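Local atomic coordinates of TTHB210-like domain-containing protein (Thermus thermophilus, PDB entry 3VG8), a protein that is of unknown function but is controlled by the sigma-E/anti-sigma-E regulatory system and assembles into a homodecamer. Residues D24-P29 / G64-R69; E30-A35 / V45-P50; Y36-N41 / V110-P115; V79-S84 / Y95-V100. The protein carries 1 engineered substitution. All coordinates share one frame; numbering follows the deposited sequence.

Contact 1. Residues D24-P29 / G64-R69; sequences DPSTLP and GTKTLR
Asp-24 and Lys-66 make the outer part of this contact, where the loop after strand 20-23 meets the first turn of helix 65-71. The lysine chain is extended throughout, with CG opposite the backbone N (chi1 178°). It crosses the aspartate at about a right angle and brings NZ to the syn lone pair of OD1. This salt bridge is modelled with NZ 2.5 Å from OD1, too short for its exact length to carry weight. The second carboxylate oxygen serves the loop itself: Asp-24 OD2 accepts from Ser-26 N at 2.9 Å, met from above the carboxylate plane, which makes an Asx turn. Aspartate suits this place because one oxygen can fold back on its own loop while the other faces the helix. Lys-66 and Ser-26 both lie on the exposed side.

The inner side, with Asp-24 and Thr-67, is the more buried. Thr-27 CG2 rests 4.1 Å from Thr-67 OG1, and a water joins the two threonine hydroxyls to the loop. It accepts from Asp-24 N at 3.0 Å, donates to Thr-27 OG1 at 2.7 Å and is hydrogen-bonded to Thr-67 OG1 at 2.8 Å. Thr-27 OG1 also donates to Asp-24 O at 2.6 Å, on a lone pair in the carbonyl plane. Threonine offers both a methyl for packing and a hydroxyl for the water. Beyond, Thr-67 packs on Leu-34, and Leu-7 of a neighbouring subunit covers Asp-24. The chemistry implies a polar join: one shared water, and a buried carboxylate paired with a lysine reaching in from the solvent side.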
loop_
_atom_site.group_PDB
_atom_site.type_symbol
_atom_site.label_atom_id
_atom_site.label_comp_id
_atom_site.label_asym_id
_atom_site.label_seq_id
_atom_site.Cartn_x
_atom_site.Cartn_y
_atom_site.Cartn_z
ATOM N N ASP F 24 -33.773 -23.376 19.379
ATOM C CA ASP F 24 -34.996 -23.828 20.035
ATOM C C ASP F 24 -35.172 -25.268 19.554
ATOM O O ASP F 24 -35.379 -25.502 18.362
ATOM C CB ASP F 24 -36.188 -22.972 19.607
ATOM C CG ASP F 24 -37.498 -23.439 20.227
ATOM O OD1 ASP F 24 -38.469 -22.659 20.180
ATOM O OD2 ASP F 24 -37.561 -24.579 20.752
ATOM N N PRO F 25 -35.084 -26.250 20.478
ATOM C CA PRO F 25 -35.226 -27.677 20.158
ATOM C C PRO F 25 -36.468 -27.999 19.360
ATOM O O PRO F 25 -36.466 -28.946 18.571
ATOM C CB PRO F 25 -35.240 -28.342 21.527
ATOM C CG PRO F 25 -34.396 -27.402 22.365
ATOM C CD PRO F 25 -34.930 -26.059 21.931
ATOM N N SER F 26 -37.527 -27.214 19.559
ATOM C CA SER F 26 -38.772 -27.439 18.835
ATOM C C SER F 26 -38.693 -26.990 17.380
ATOM O O SER F 26 -39.601 -27.264 16.601
ATOM C CB SER F 26 -39.933 -26.703 19.502
ATOM O OG SER F 26 -39.938 -25.322 19.163
ATOM N N THR F 27 -37.618 -26.297 17.009
ATOM C CA THR F 27 -37.467 -25.811 15.634
ATOM C C THR F 27 -36.522 -26.669 14.787
ATOM O O THR F 27 -36.340 -26.421 13.598
ATOM C CB THR F 27 -36.990 -24.332 15.627
ATOM O OG1 THR F 27 -35.633 -24.250 16.072
ATOM C CG2 THR F 27 -37.849 -23.497 16.571
ATOM N N LEU F 28 -35.933 -27.691 15.397
ATOM C CA LEU F 28 -35.024 -28.579 14.686
ATOM C C LEU F 28 -35.818 -29.390 13.669
ATOM O O LEU F 28 -37.014 -29.595 13.849
ATOM C CB LEU F 28 -34.323 -29.521 15.672
ATOM C CG LEU F 28 -33.339 -28.818 16.605
ATOM C CD1 LEU F 28 -32.772 -29.797 17.619
ATOM C CD2 LEU F 28 -32.225 -28.209 15.765
ATOM N N PRO F 29 -35.157 -29.894 12.606
ATOM C CA PRO F 29 -33.736 -29.775 12.278
ATOM C C PRO F 29 -33.321 -28.446 11.634
ATOM O O PRO F 29 -32.144 -28.082 11.662
ATOM C CB PRO F 29 -33.517 -30.947 11.325
ATOM C CG PRO F 29 -34.787 -30.874 10.498
ATOM C CD PRO F 29 -35.861 -30.677 11.569
ATOM N N GLY F 64 -38.441 -20.128 10.826
ATOM C CA GLY F 64 -37.788 -19.313 11.845
ATOM C C GLY F 64 -38.595 -18.150 12.425
ATOM O O GLY F 64 -38.031 -17.262 13.068
ATOM N N THR F 65 -39.910 -18.157 12.234
ATOM C CA THR F 65 -40.744 -17.063 12.723
ATOM C C THR F 65 -40.672 -16.848 14.234
ATOM O O THR F 65 -40.455 -15.716 14.696
ATOM C CB THR F 65 -42.197 -17.278 12.317
ATOM O OG1 THR F 65 -42.231 -17.738 10.963
ATOM C CG2 THR F 65 -42.988 -15.955 12.404
ATOM N N LYS F 66 -40.860 -17.927 14.994
ATOM C CA LYS F 66 -40.813 -17.876 16.462
ATOM C C LYS F 66 -39.475 -17.297 16.930
ATOM O O LYS F 66 -39.434 -16.295 17.640
ATOM C CB LYS F 66 -41.004 -19.289 17.049
ATOM C CG LYS F 66 -40.926 -19.388 18.582
ATOM C CD LYS F 66 -41.080 -20.851 19.044
ATOM C CE LYS F 66 -40.852 -21.021 20.547
ATOM N NZ LYS F 66 -40.827 -22.466 20.989
ATOM N N THR F 67 -38.387 -17.941 16.523
ATOM C CA THR F 67 -37.043 -17.512 16.891
ATOM C C THR F 67 -36.771 -16.062 16.471
ATOM O O THR F 67 -36.356 -15.244 17.284
ATOM C CB THR F 67 -35.978 -18.433 16.244
ATOM O OG1 THR F 67 -36.175 -19.783 16.694
ATOM C CG2 THR F 67 -34.562 -17.971 16.614
ATOM N N LEU F 68 -37.004 -15.750 15.202
ATOM C CA LEU F 68 -36.774 -14.405 14.687
ATOM C C LEU F 68 -37.519 -13.336 15.489
ATOM O O LEU F 68 -36.907 -12.378 15.975
ATOM C CB LEU F 68 -37.180 -14.338 13.209
ATOM C CG LEU F 68 -36.249 -15.134 12.289
ATOM C CD1 LEU F 68 -36.804 -15.198 10.872
ATOM C CD2 LEU F 68 -34.885 -14.479 12.311
ATOM N N ARG F 69 -38.831 -13.511 15.635
ATOM C CA ARG F 69 -39.672 -12.571 16.378
ATOM C C ARG F 69 -39.088 -12.249 17.741
ATOM O O ARG F 69 -39.139 -11.101 18.189
ATOM C CB ARG F 69 -41.086 -13.145 16.572
ATOM C CG ARG F 69 -41.858 -13.417 15.281
ATOM C CD ARG F 69 -42.941 -12.376 14.997
ATOM N NE ARG F 69 -43.740 -12.769 13.837
ATOM C CZ ARG F 69 -44.805 -12.109 13.385
ATOM N NH1 ARG F 69 -45.223 -11.002 13.993
ATOM N NH2 ARG F 69 -45.457 -12.559 12.318
HETATM O O HOH W 1 -34.468 -21.937 16.815
#

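Contact 2. Residues E30-A35 / V45-P50; sequences EGPFLA and VVFMVP
Phe-33 and Leu-34 pair with Val-46 and Val-45 in a beta hairpin, whose strands 33-36 and 42-50 are the second and the central strand of the five-stranded antiparallel sheet. Phe-33 and Val-46 form the hydrogen-bonded pair, with Phe-33 N 2.8 Å from Val-46 O and Val-46 N 2.7 Å from Phe-33 O. Before the strand proper, Met-48 N donates to Glu-30 O at 3.0 Å, on a lone pair in the carbonyl plane. Three steps of one segment thus span two of the other, the extra residue being taken up around Gly-31. There phi is 97° and a side chain would jam against the preceding carbonyl, so glycine fits; a cis peptide leads into Pro-32.

One face of the hairpin gathers Pro-32, Leu-34, Val-45 and Phe-47 beneath helix 65-71, whose Thr-67 touches Pro-32 and Leu-34. Pro-32 CB sits over a face of the Phe-47 ring, 3.7 Å from its centroid and 14° off the normal, a CH-pi contact that suits proline's compact ring and slightly polarised C-H groups. The same CB presses, tighter than usual, at 3.5 Å against Val-45 CG1, the branch anti to the backbone N (chi1 178°); CG2 lies 4.0 Å from Leu-34 CD2. With an alanine in place of Phe-47, Pro-32 would probably lose the ring beneath it, and a gap would open toward Val-79 of a neighbouring subunit.

Phe-33, Val-46 and Met-48 (selenomethionine) occupy the other face. There Val-46 O lies at the edge of the Phe-33 ring, and Phe-33 CE1 touches Met-48 CG at 3.7 Å.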
loop_
_atom_site.group_PDB
_atom_site.type_symbol
_atom_site.label_atom_id
_atom_site.label_comp_id
_atom_site.label_asym_id
_atom_site.label_seq_id
_atom_site.Cartn_x
_atom_site.Cartn_y
_atom_site.Cartn_z
ATOM N N GLU F 30 -34.276 -27.730 11.052
ATOM C CA GLU F 30 -33.956 -26.463 10.394
ATOM C C GLU F 30 -33.449 -25.339 11.287
ATOM O O GLU F 30 -32.561 -24.586 10.889
ATOM C CB GLU F 30 -35.158 -25.921 9.630
ATOM C CG GLU F 30 -35.632 -26.793 8.499
ATOM C CD GLU F 30 -36.631 -27.836 8.968
ATOM O OE1 GLU F 30 -37.076 -28.638 8.122
ATOM O OE2 GLU F 30 -36.975 -27.847 10.175
ATOM N N GLY F 31 -34.041 -25.199 12.468
ATOM C CA GLY F 31 -33.638 -24.143 13.368
ATOM C C GLY F 31 -34.539 -22.927 13.270
ATOM O O GLY F 31 -35.752 -23.076 13.195
ATOM N N PRO F 32 -33.974 -21.711 13.153
ATOM C CA PRO F 32 -32.548 -21.380 13.090
ATOM C C PRO F 32 -31.698 -21.447 14.359
ATOM O O PRO F 32 -32.207 -21.384 15.482
ATOM C CB PRO F 32 -32.564 -19.972 12.506
ATOM C CG PRO F 32 -33.757 -19.374 13.176
ATOM C CD PRO F 32 -34.792 -20.486 13.121
ATOM N N PHE F 33 -30.390 -21.589 14.144
ATOM C CA PHE F 33 -29.425 -21.610 15.225
ATOM C C PHE F 33 -28.939 -20.166 15.382
ATOM O O PHE F 33 -28.785 -19.432 14.393
ATOM C CB PHE F 33 -28.234 -22.496 14.882
ATOM C CG PHE F 33 -28.535 -23.963 14.899
ATOM C CD1 PHE F 33 -29.382 -24.524 13.951
ATOM C CD2 PHE F 33 -27.932 -24.799 15.845
ATOM C CE1 PHE F 33 -29.622 -25.897 13.935
ATOM C CE2 PHE F 33 -28.161 -26.178 15.837
ATOM C CZ PHE F 33 -29.005 -26.727 14.883
ATOM N N LEU F 34 -28.715 -19.753 16.622
ATOM C CA LEU F 34 -28.237 -18.411 16.893
ATOM C C LEU F 34 -26.790 -18.542 17.376
ATOM O O LEU F 34 -26.504 -19.299 18.298
ATOM C CB LEU F 34 -29.108 -17.757 17.962
ATOM C CG LEU F 34 -30.615 -17.783 17.680
ATOM C CD1 LEU F 34 -31.373 -17.231 18.881
ATOM C CD2 LEU F 34 -30.941 -16.958 16.447
ATOM N N ALA F 35 -25.882 -17.816 16.730
ATOM C CA ALA F 35 -24.464 -17.864 17.086
ATOM C C ALA F 35 -24.050 -16.557 17.746
ATOM O O ALA F 35 -24.144 -15.490 17.140
ATOM C CB ALA F 35 -23.604 -18.100 15.847
ATOM N N VAL F 45 -27.729 -15.776 12.401
ATOM C CA VAL F 45 -28.885 -16.660 12.446
ATOM C C VAL F 45 -28.669 -17.704 11.341
ATOM O O VAL F 45 -28.591 -17.362 10.154
ATOM C CB VAL F 45 -30.141 -15.829 12.164
ATOM C CG1 VAL F 45 -31.369 -16.702 12.158
ATOM C CG2 VAL F 45 -30.253 -14.744 13.219
ATOM N N VAL F 46 -28.579 -18.975 11.725
ATOM C CA VAL F 46 -28.277 -20.033 10.763
ATOM C C VAL F 46 -29.372 -21.088 10.515
ATOM O O VAL F 46 -29.762 -21.794 11.433
ATOM C CB VAL F 46 -26.985 -20.771 11.206
ATOM C CG1 VAL F 46 -26.581 -21.816 10.183
ATOM C CG2 VAL F 46 -25.860 -19.776 11.415
ATOM N N PHE F 47 -29.862 -21.175 9.279
ATOM C CA PHE F 47 -30.858 -22.187 8.908
ATOM C C PHE F 47 -30.110 -23.380 8.307
ATOM O O PHE F 47 -29.190 -23.205 7.513
ATOM C CB PHE F 47 -31.840 -21.646 7.862
ATOM C CG PHE F 47 -32.692 -20.537 8.365
ATOM C CD1 PHE F 47 -32.260 -19.222 8.290
ATOM C CD2 PHE F 47 -33.908 -20.809 8.988
ATOM C CE1 PHE F 47 -33.021 -18.198 8.830
ATOM C CE2 PHE F 47 -34.671 -19.791 9.529
ATOM C CZ PHE F 47 -34.226 -18.485 9.449
HETATM N N MSE F 48 -30.505 -24.587 8.686
HETATM C CA MSE F 48 -29.875 -25.810 8.183
HETATM C C MSE F 48 -30.811 -26.488 7.204
HETATM O O MSE F 48 -31.950 -26.789 7.567
HETATM C CB MSE F 48 -29.645 -26.801 9.319
HETATM C CG MSE F 48 -28.730 -26.329 10.409
HETATM SE SE MSE F 48 -26.983 -26.166 9.678
HETATM C CE MSE F 48 -26.713 -28.018 9.120
ATOM N N VAL F 49 -30.356 -26.732 5.974
ATOM C CA VAL F 49 -31.190 -27.433 5.000
ATOM C C VAL F 49 -30.439 -28.518 4.242
ATOM O O VAL F 49 -29.325 -28.299 3.752
ATOM C CB VAL F 49 -31.847 -26.469 3.954
ATOM C CG1 VAL F 49 -32.733 -25.458 4.670
ATOM C CG2 VAL F 49 -30.794 -25.773 3.129
ATOM N N PRO F 50 -31.046 -29.712 4.126
ATOM C CA PRO F 50 -30.381 -30.802 3.402
ATOM C C PRO F 50 -30.483 -30.505 1.916
ATOM O O PRO F 50 -31.534 -30.066 1.438
ATOM C CB PRO F 50 -31.199 -32.050 3.780
ATOM C CG PRO F 50 -32.056 -31.611 4.969
ATOM C CD PRO F 50 -32.336 -30.156 4.674
#

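Contact 3. Residues Y36-N41 / V110-P115; sequences YDRAGN and VLEGEP
Val-110 meets Asp-37 where the end of helix 104-110 comes up against the type I beta turn, Asp-37 to Gly-40, that links hairpin strands 33-36 and 42-50. Val-110 CB lies 3.9 Å from Asp-37 CB, the two side chains crossing at a slant. The carbonyl of Val-110, in the last turn of the helix, reaches the bend through a water, which donates to Val-110 O at 2.6 Å and accepts from Arg-38 N. The Asp-37 carboxylate folds back on its own turn: with CG between the backbone N and the carbonyl carbon (chi1 59°), OD1 accepts from Ala-39 N at 2.8 Å and from Asn-41 N at 3.0 Å, on opposite faces. The first makes an Asx turn, which suits aspartate here.

Leu-111, buried, places CD2 3.9 Å from Tyr-36 O and packs further on Val-43 and Lys-44 of strand 42-50. Glu-112 then leaves the helix with positive phi in a Schellman motif, which swings its side chain toward Arg-38. Acid and base suit this partly exposed place, where Phe-14 touches both and Ala-70 of a neighbouring subunit lies against them. The chains cross at about a right angle, guanidinium and carboxylate planes 38° apart. Arg-38 NE donates to Glu-112 OE2 at 2.5 Å, a doubtfully short length, and Arg-38 NH2 to Glu-112 OE1 at 3.2 Å, the oxygen lying in the guanidinium plane.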
loop_
_atom_site.group_PDB
_atom_site.type_symbol
_atom_site.label_atom_id
_atom_site.label_comp_id
_atom_site.label_asym_id
_atom_site.label_seq_id
_atom_site.Cartn_x
_atom_site.Cartn_y
_atom_site.Cartn_z
ATOM N N TYR F 36 -23.568 -16.667 18.982
ATOM C CA TYR F 36 -23.130 -15.519 19.762
ATOM C C TYR F 36 -21.613 -15.469 19.877
ATOM O O TYR F 36 -20.955 -16.515 19.811
ATOM C CB TYR F 36 -23.729 -15.607 21.167
ATOM C CG TYR F 36 -25.237 -15.495 21.198
ATOM C CD1 TYR F 36 -26.051 -16.604 20.925
ATOM C CD2 TYR F 36 -25.853 -14.263 21.446
ATOM C CE1 TYR F 36 -27.440 -16.486 20.892
ATOM C CE2 TYR F 36 -27.245 -14.132 21.419
ATOM C CZ TYR F 36 -28.029 -15.243 21.139
ATOM O OH TYR F 36 -29.399 -15.108 21.092
ATOM N N ASP F 37 -21.049 -14.270 20.053
ATOM C CA ASP F 37 -19.605 -14.179 20.226
ATOM C C ASP F 37 -19.253 -14.285 21.718
ATOM O O ASP F 37 -20.122 -14.556 22.548
ATOM C CB ASP F 37 -19.027 -12.896 19.620
ATOM C CG ASP F 37 -19.623 -11.625 20.215
ATOM O OD1 ASP F 37 -20.107 -11.633 21.384
ATOM O OD2 ASP F 37 -19.583 -10.599 19.490
ATOM N N ARG F 38 -17.985 -14.097 22.058
ATOM C CA ARG F 38 -17.564 -14.209 23.456
ATOM C C ARG F 38 -18.164 -13.143 24.368
ATOM O O ARG F 38 -18.183 -13.307 25.582
ATOM C CB ARG F 38 -16.025 -14.174 23.554
ATOM C CG ARG F 38 -15.316 -15.392 22.931
ATOM C CD ARG F 38 -13.837 -15.429 23.331
ATOM N NE ARG F 38 -13.039 -16.424 22.611
ATOM C CZ ARG F 38 -12.998 -17.722 22.907
ATOM N NH1 ARG F 38 -13.713 -18.197 23.911
ATOM N NH2 ARG F 38 -12.240 -18.543 22.197
ATOM N N ALA F 39 -18.668 -12.061 23.782
ATOM C CA ALA F 39 -19.252 -10.973 24.555
ATOM C C ALA F 39 -20.750 -11.202 24.743
ATOM O O ALA F 39 -21.432 -10.438 25.417
ATOM C CB ALA F 39 -19.001 -9.620 23.846
ATOM N N GLY F 40 -21.269 -12.244 24.114
ATOM C CA GLY F 40 -22.681 -12.517 24.264
ATOM C C GLY F 40 -23.553 -11.784 23.266
ATOM O O GLY F 40 -24.776 -11.775 23.427
ATOM N N ASN F 41 -22.935 -11.172 22.258
ATOM C CA ASN F 41 -23.667 -10.471 21.199
ATOM C C ASN F 41 -24.054 -11.493 20.116
ATOM O O ASN F 41 -23.252 -12.369 19.772
ATOM C CB ASN F 41 -22.782 -9.423 20.526
ATOM C CG ASN F 41 -22.303 -8.367 21.482
ATOM O OD1 ASN F 41 -23.094 -7.789 22.212
ATOM N ND2 ASN F 41 -20.997 -8.105 21.480
ATOM N N VAL F 110 -14.884 -11.907 15.360
ATOM C CA VAL F 110 -15.520 -12.230 16.631
ATOM C C VAL F 110 -15.854 -13.698 16.839
ATOM O O VAL F 110 -16.033 -14.139 17.977
ATOM C CB VAL F 110 -16.764 -11.328 16.897
ATOM C CG1 VAL F 110 -16.334 -9.835 16.788
ATOM C CG2 VAL F 110 -17.906 -11.655 15.927
ATOM N N LEU F 111 -15.912 -14.478 15.765
ATOM C CA LEU F 111 -16.179 -15.903 15.943
ATOM C C LEU F 111 -14.861 -16.670 15.858
ATOM O O LEU F 111 -14.842 -17.891 15.973
ATOM C CB LEU F 111 -17.185 -16.420 14.904
ATOM C CG LEU F 111 -18.585 -15.807 15.049
ATOM C CD1 LEU F 111 -19.537 -16.440 14.044
ATOM C CD2 LEU F 111 -19.092 -16.018 16.461
ATOM N N GLU F 112 -13.766 -15.935 15.671
ATOM C CA GLU F 112 -12.413 -16.502 15.604
ATOM C C GLU F 112 -12.326 -17.682 14.634
ATOM O O GLU F 112 -11.858 -18.765 14.989
ATOM C CB GLU F 112 -11.973 -16.961 17.002
ATOM C CG GLU F 112 -11.774 -15.855 18.053
ATOM C CD GLU F 112 -11.549 -16.438 19.448
ATOM O OE1 GLU F 112 -10.895 -17.500 19.538
ATOM O OE2 GLU F 112 -12.017 -15.848 20.449
ATOM N N GLY F 113 -12.782 -17.483 13.407
ATOM C CA GLY F 113 -12.736 -18.578 12.468
ATOM C C GLY F 113 -11.751 -18.286 11.366
ATOM O O GLY F 113 -11.328 -17.149 11.187
ATOM N N GLU F 114 -11.370 -19.317 10.637
ATOM C CA GLU F 114 -10.468 -19.129 9.524
ATOM C C GLU F 114 -11.129 -18.208 8.511
ATOM O O GLU F 114 -12.348 -18.254 8.299
ATOM C CB GLU F 114 -10.157 -20.467 8.856
ATOM C CG GLU F 114 -9.323 -21.358 9.714
ATOM C CD GLU F 114 -8.018 -20.689 10.105
ATOM O OE1 GLU F 114 -7.397 -21.153 11.073
ATOM O OE2 GLU F 114 -7.609 -19.704 9.441
ATOM N N PRO F 115 -10.328 -17.349 7.872
ATOM C CA PRO F 115 -10.845 -16.419 6.873
ATOM C C PRO F 115 -11.410 -17.185 5.681
ATOM O O PRO F 115 -10.916 -18.257 5.344
ATOM C CB PRO F 115 -9.622 -15.577 6.526
ATOM C CG PRO F 115 -8.470 -16.518 6.785
ATOM C CD PRO F 115 -8.877 -17.183 8.062
HETATM O O HOH W 2 -15.501 -13.130 20.359
#

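Contact 4. Residues V79-S84 / Y95-V100; sequences VNMIPS and YHIELV. Engineered in segment 79-84: Met-81 (natural residue Leu).
Five pairs, from Val-79 with Leu-99 to Pro-83 with Tyr-95, hold strands 78-84 and 94-100 together as an antiparallel hairpin, the axes of the short segments 4.5 Å apart and running at 163°. Asn-80 with Glu-98 and Ile-82 with His-96 are the hydrogen-bonded pairs, each closed by two backbone bonds.

On the face of Asn-80 and Glu-98, a side-chain bond repeats the backbone pairing. Asn-80 CG, anti to the carbonyl carbon (chi1 -64°), sends the amide across, and ND2 donates to Glu-98 OE1 at 3.0 Å, nearly straight (174°), on the anti lone pair. Asparagine suits the spot because its other end, OD1, accepts from Asp-62 N of a neighbouring subunit. Farther along, His-96 CE1 comes within 3.3 Å of Ser-84 CB, and His-96 ND1 is buried without a polar partner.

The opposite face is apolar apart from one hydroxyl. Pro-83 CB stands over the Tyr-95 ring, 4.1 Å from its centroid, a CH-pi contact, while Met-81 O lies at the ring edge. Met-81, an engineered replacement of leucine, present as selenomethionine, sets CG 3.6 Å from Ile-97 CD1. Tyr-95 OH bonds to His-58 O of the same neighbouring subunit; a phenylalanine in place of Tyr-95 would probably cost that carbonyl the tyrosine hydroxyl as a donor.

Val-79 and Met-81 also pair with a strand of that subunit, so the sheet runs on across the interface. Glu-98 OE1 is shared by the asparagine amide and the ammonium of Lys-44, which would be expected to compensate the buried charge and probably keeps it ionised.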
loop_
_atom_site.group_PDB
_atom_site.type_symbol
_atom_site.label_atom_id
_atom_site.label_comp_id
_atom_site.label_asym_id
_atom_site.label_seq_id
_atom_site.Cartn_x
_atom_site.Cartn_y
_atom_site.Cartn_z
ATOM N N VAL F 79 -25.514 -12.151 3.752
ATOM C CA VAL F 79 -25.926 -13.543 3.784
ATOM C C VAL F 79 -24.808 -14.464 3.303
ATOM O O VAL F 79 -24.014 -14.094 2.447
ATOM C CB VAL F 79 -27.185 -13.752 2.894
ATOM C CG1 VAL F 79 -27.484 -15.236 2.708
ATOM C CG2 VAL F 79 -28.366 -13.065 3.533
ATOM N N ASN F 80 -24.726 -15.651 3.894
ATOM C CA ASN F 80 -23.752 -16.643 3.459
ATOM C C ASN F 80 -24.563 -17.901 3.220
ATOM O O ASN F 80 -25.591 -18.113 3.875
ATOM C CB ASN F 80 -22.732 -17.035 4.549
ATOM C CG ASN F 80 -21.842 -15.901 4.994
ATOM O OD1 ASN F 80 -21.450 -15.017 4.216
ATOM N ND2 ASN F 80 -21.484 -15.940 6.267
HETATM N N MSE F 81 -24.079 -18.750 2.325
HETATM C CA MSE F 81 -24.700 -20.045 2.080
HETATM C C MSE F 81 -23.490 -20.941 1.950
HETATM O O MSE F 81 -22.820 -20.932 0.922
HETATM C CB MSE F 81 -25.529 -20.024 0.798
HETATM C CG MSE F 81 -26.732 -19.107 0.916
HETATM SE SE MSE F 81 -27.825 -19.162 -0.692
HETATM C CE MSE F 81 -28.475 -17.340 -0.679
ATOM N N ILE F 82 -23.214 -21.695 3.018
ATOM C CA ILE F 82 -22.049 -22.564 3.116
ATOM C C ILE F 82 -22.409 -24.046 3.066
ATOM O O ILE F 82 -23.262 -24.508 3.828
ATOM C CB ILE F 82 -21.313 -22.350 4.466
ATOM C CG1 ILE F 82 -21.062 -20.860 4.738
ATOM C CG2 ILE F 82 -20.030 -23.183 4.474
ATOM C CD1 ILE F 82 -20.080 -20.202 3.798
ATOM N N PRO F 83 -21.735 -24.818 2.202
ATOM C CA PRO F 83 -22.023 -26.259 2.089
ATOM C C PRO F 83 -21.434 -27.058 3.248
ATOM O O PRO F 83 -20.335 -26.756 3.723
ATOM C CB PRO F 83 -21.389 -26.643 0.756
ATOM C CG PRO F 83 -20.191 -25.692 0.657
ATOM C CD PRO F 83 -20.775 -24.372 1.166
ATOM N N SER F 84 -22.156 -28.086 3.689
ATOM C CA SER F 84 -21.696 -28.911 4.798
ATOM C C SER F 84 -22.066 -30.397 4.726
ATOM O O SER F 84 -23.243 -30.749 4.601
ATOM C CB SER F 84 -22.233 -28.340 6.107
ATOM O OG SER F 84 -21.938 -29.202 7.184
ATOM N N TYR F 95 -26.790 -27.327 3.623
ATOM C CA TYR F 95 -26.390 -25.961 3.357
ATOM C C TYR F 95 -26.770 -25.171 4.604
ATOM O O TYR F 95 -27.812 -25.424 5.248
ATOM C CB TYR F 95 -27.060 -25.382 2.105
ATOM C CG TYR F 95 -26.087 -25.240 0.951
ATOM C CD1 TYR F 95 -25.281 -24.097 0.809
ATOM C CD2 TYR F 95 -25.910 -26.285 0.045
ATOM C CE1 TYR F 95 -24.317 -24.014 -0.220
ATOM C CE2 TYR F 95 -24.974 -26.218 -0.960
ATOM C CZ TYR F 95 -24.174 -25.083 -1.094
ATOM O OH TYR F 95 -23.228 -25.062 -2.099
ATOM N N HIS F 96 -25.875 -24.277 4.995
ATOM C CA HIS F 96 -26.110 -23.428 6.144
ATOM C C HIS F 96 -26.490 -22.104 5.532
ATOM O O HIS F 96 -25.694 -21.512 4.826
ATOM C CB HIS F 96 -24.829 -23.234 6.969
ATOM C CG HIS F 96 -24.441 -24.420 7.795
ATOM N ND1 HIS F 96 -24.323 -25.691 7.273
ATOM C CD2 HIS F 96 -24.096 -24.519 9.101
ATOM C CE1 HIS F 96 -23.922 -26.520 8.220
ATOM N NE2 HIS F 96 -23.778 -25.834 9.339
ATOM N N ILE F 97 -27.704 -21.640 5.772
ATOM C CA ILE F 97 -28.096 -20.359 5.226
ATOM C C ILE F 97 -27.986 -19.426 6.424
ATOM O O ILE F 97 -28.715 -19.550 7.416
ATOM C CB ILE F 97 -29.530 -20.394 4.678
ATOM C CG1 ILE F 97 -29.700 -21.589 3.732
ATOM C CG2 ILE F 97 -29.815 -19.121 3.928
ATOM C CD1 ILE F 97 -28.819 -21.523 2.514
ATOM N N GLU F 98 -27.063 -18.489 6.317
ATOM C CA GLU F 98 -26.773 -17.587 7.405
ATOM C C GLU F 98 -27.136 -16.119 7.173
ATOM O O GLU F 98 -26.802 -15.533 6.142
ATOM C CB GLU F 98 -25.275 -17.693 7.744
ATOM C CG GLU F 98 -24.654 -19.075 7.526
ATOM C CD GLU F 98 -23.260 -19.205 8.150
ATOM O OE1 GLU F 98 -22.409 -18.312 7.937
ATOM O OE2 GLU F 98 -23.018 -20.210 8.855
ATOM N N LEU F 99 -27.831 -15.556 8.150
ATOM C CA LEU F 99 -28.211 -14.145 8.155
ATOM C C LEU F 99 -27.213 -13.542 9.153
ATOM O O LEU F 99 -27.349 -13.742 10.356
ATOM C CB LEU F 99 -29.648 -13.987 8.661
ATOM C CG LEU F 99 -30.738 -14.112 7.591
ATOM C CD1 LEU F 99 -30.614 -15.448 6.889
ATOM C CD2 LEU F 99 -32.122 -13.950 8.226
ATOM N N VAL F 100 -26.217 -12.822 8.645
ATOM C CA VAL F 100 -25.153 -12.259 9.472
ATOM C C VAL F 100 -25.414 -10.806 9.840
ATOM O O VAL F 100 -25.657 -9.981 8.993
ATOM C CB VAL F 100 -23.782 -12.419 8.752
ATOM C CG1 VAL F 100 -22.639 -12.134 9.728
ATOM C CG2 VAL F 100 -23.659 -13.853 8.182
#

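Overall arrangement
Along the chain contact 1 opens first and contact 2 falls within its span; contact 3 crosses both, and contact 4 comes after them but inside the span of contact 3. Contacts 2 and 4 share the five-stranded sheet, their centres about 8 Å apart, because strands 42-50 and 94-100 are neighbours in it. The centres of contacts 1 and 2 are about 9 Å apart, and contact 1 sets helix 65-71 beside the first hairpin. Contact 3, about 22 Å from contact 1 between centres and beyond the chain's centre, ties the hairpin turn to the C-terminal region. All four touch the same neighbouring subunit, consistent with a fold built for an oligomer.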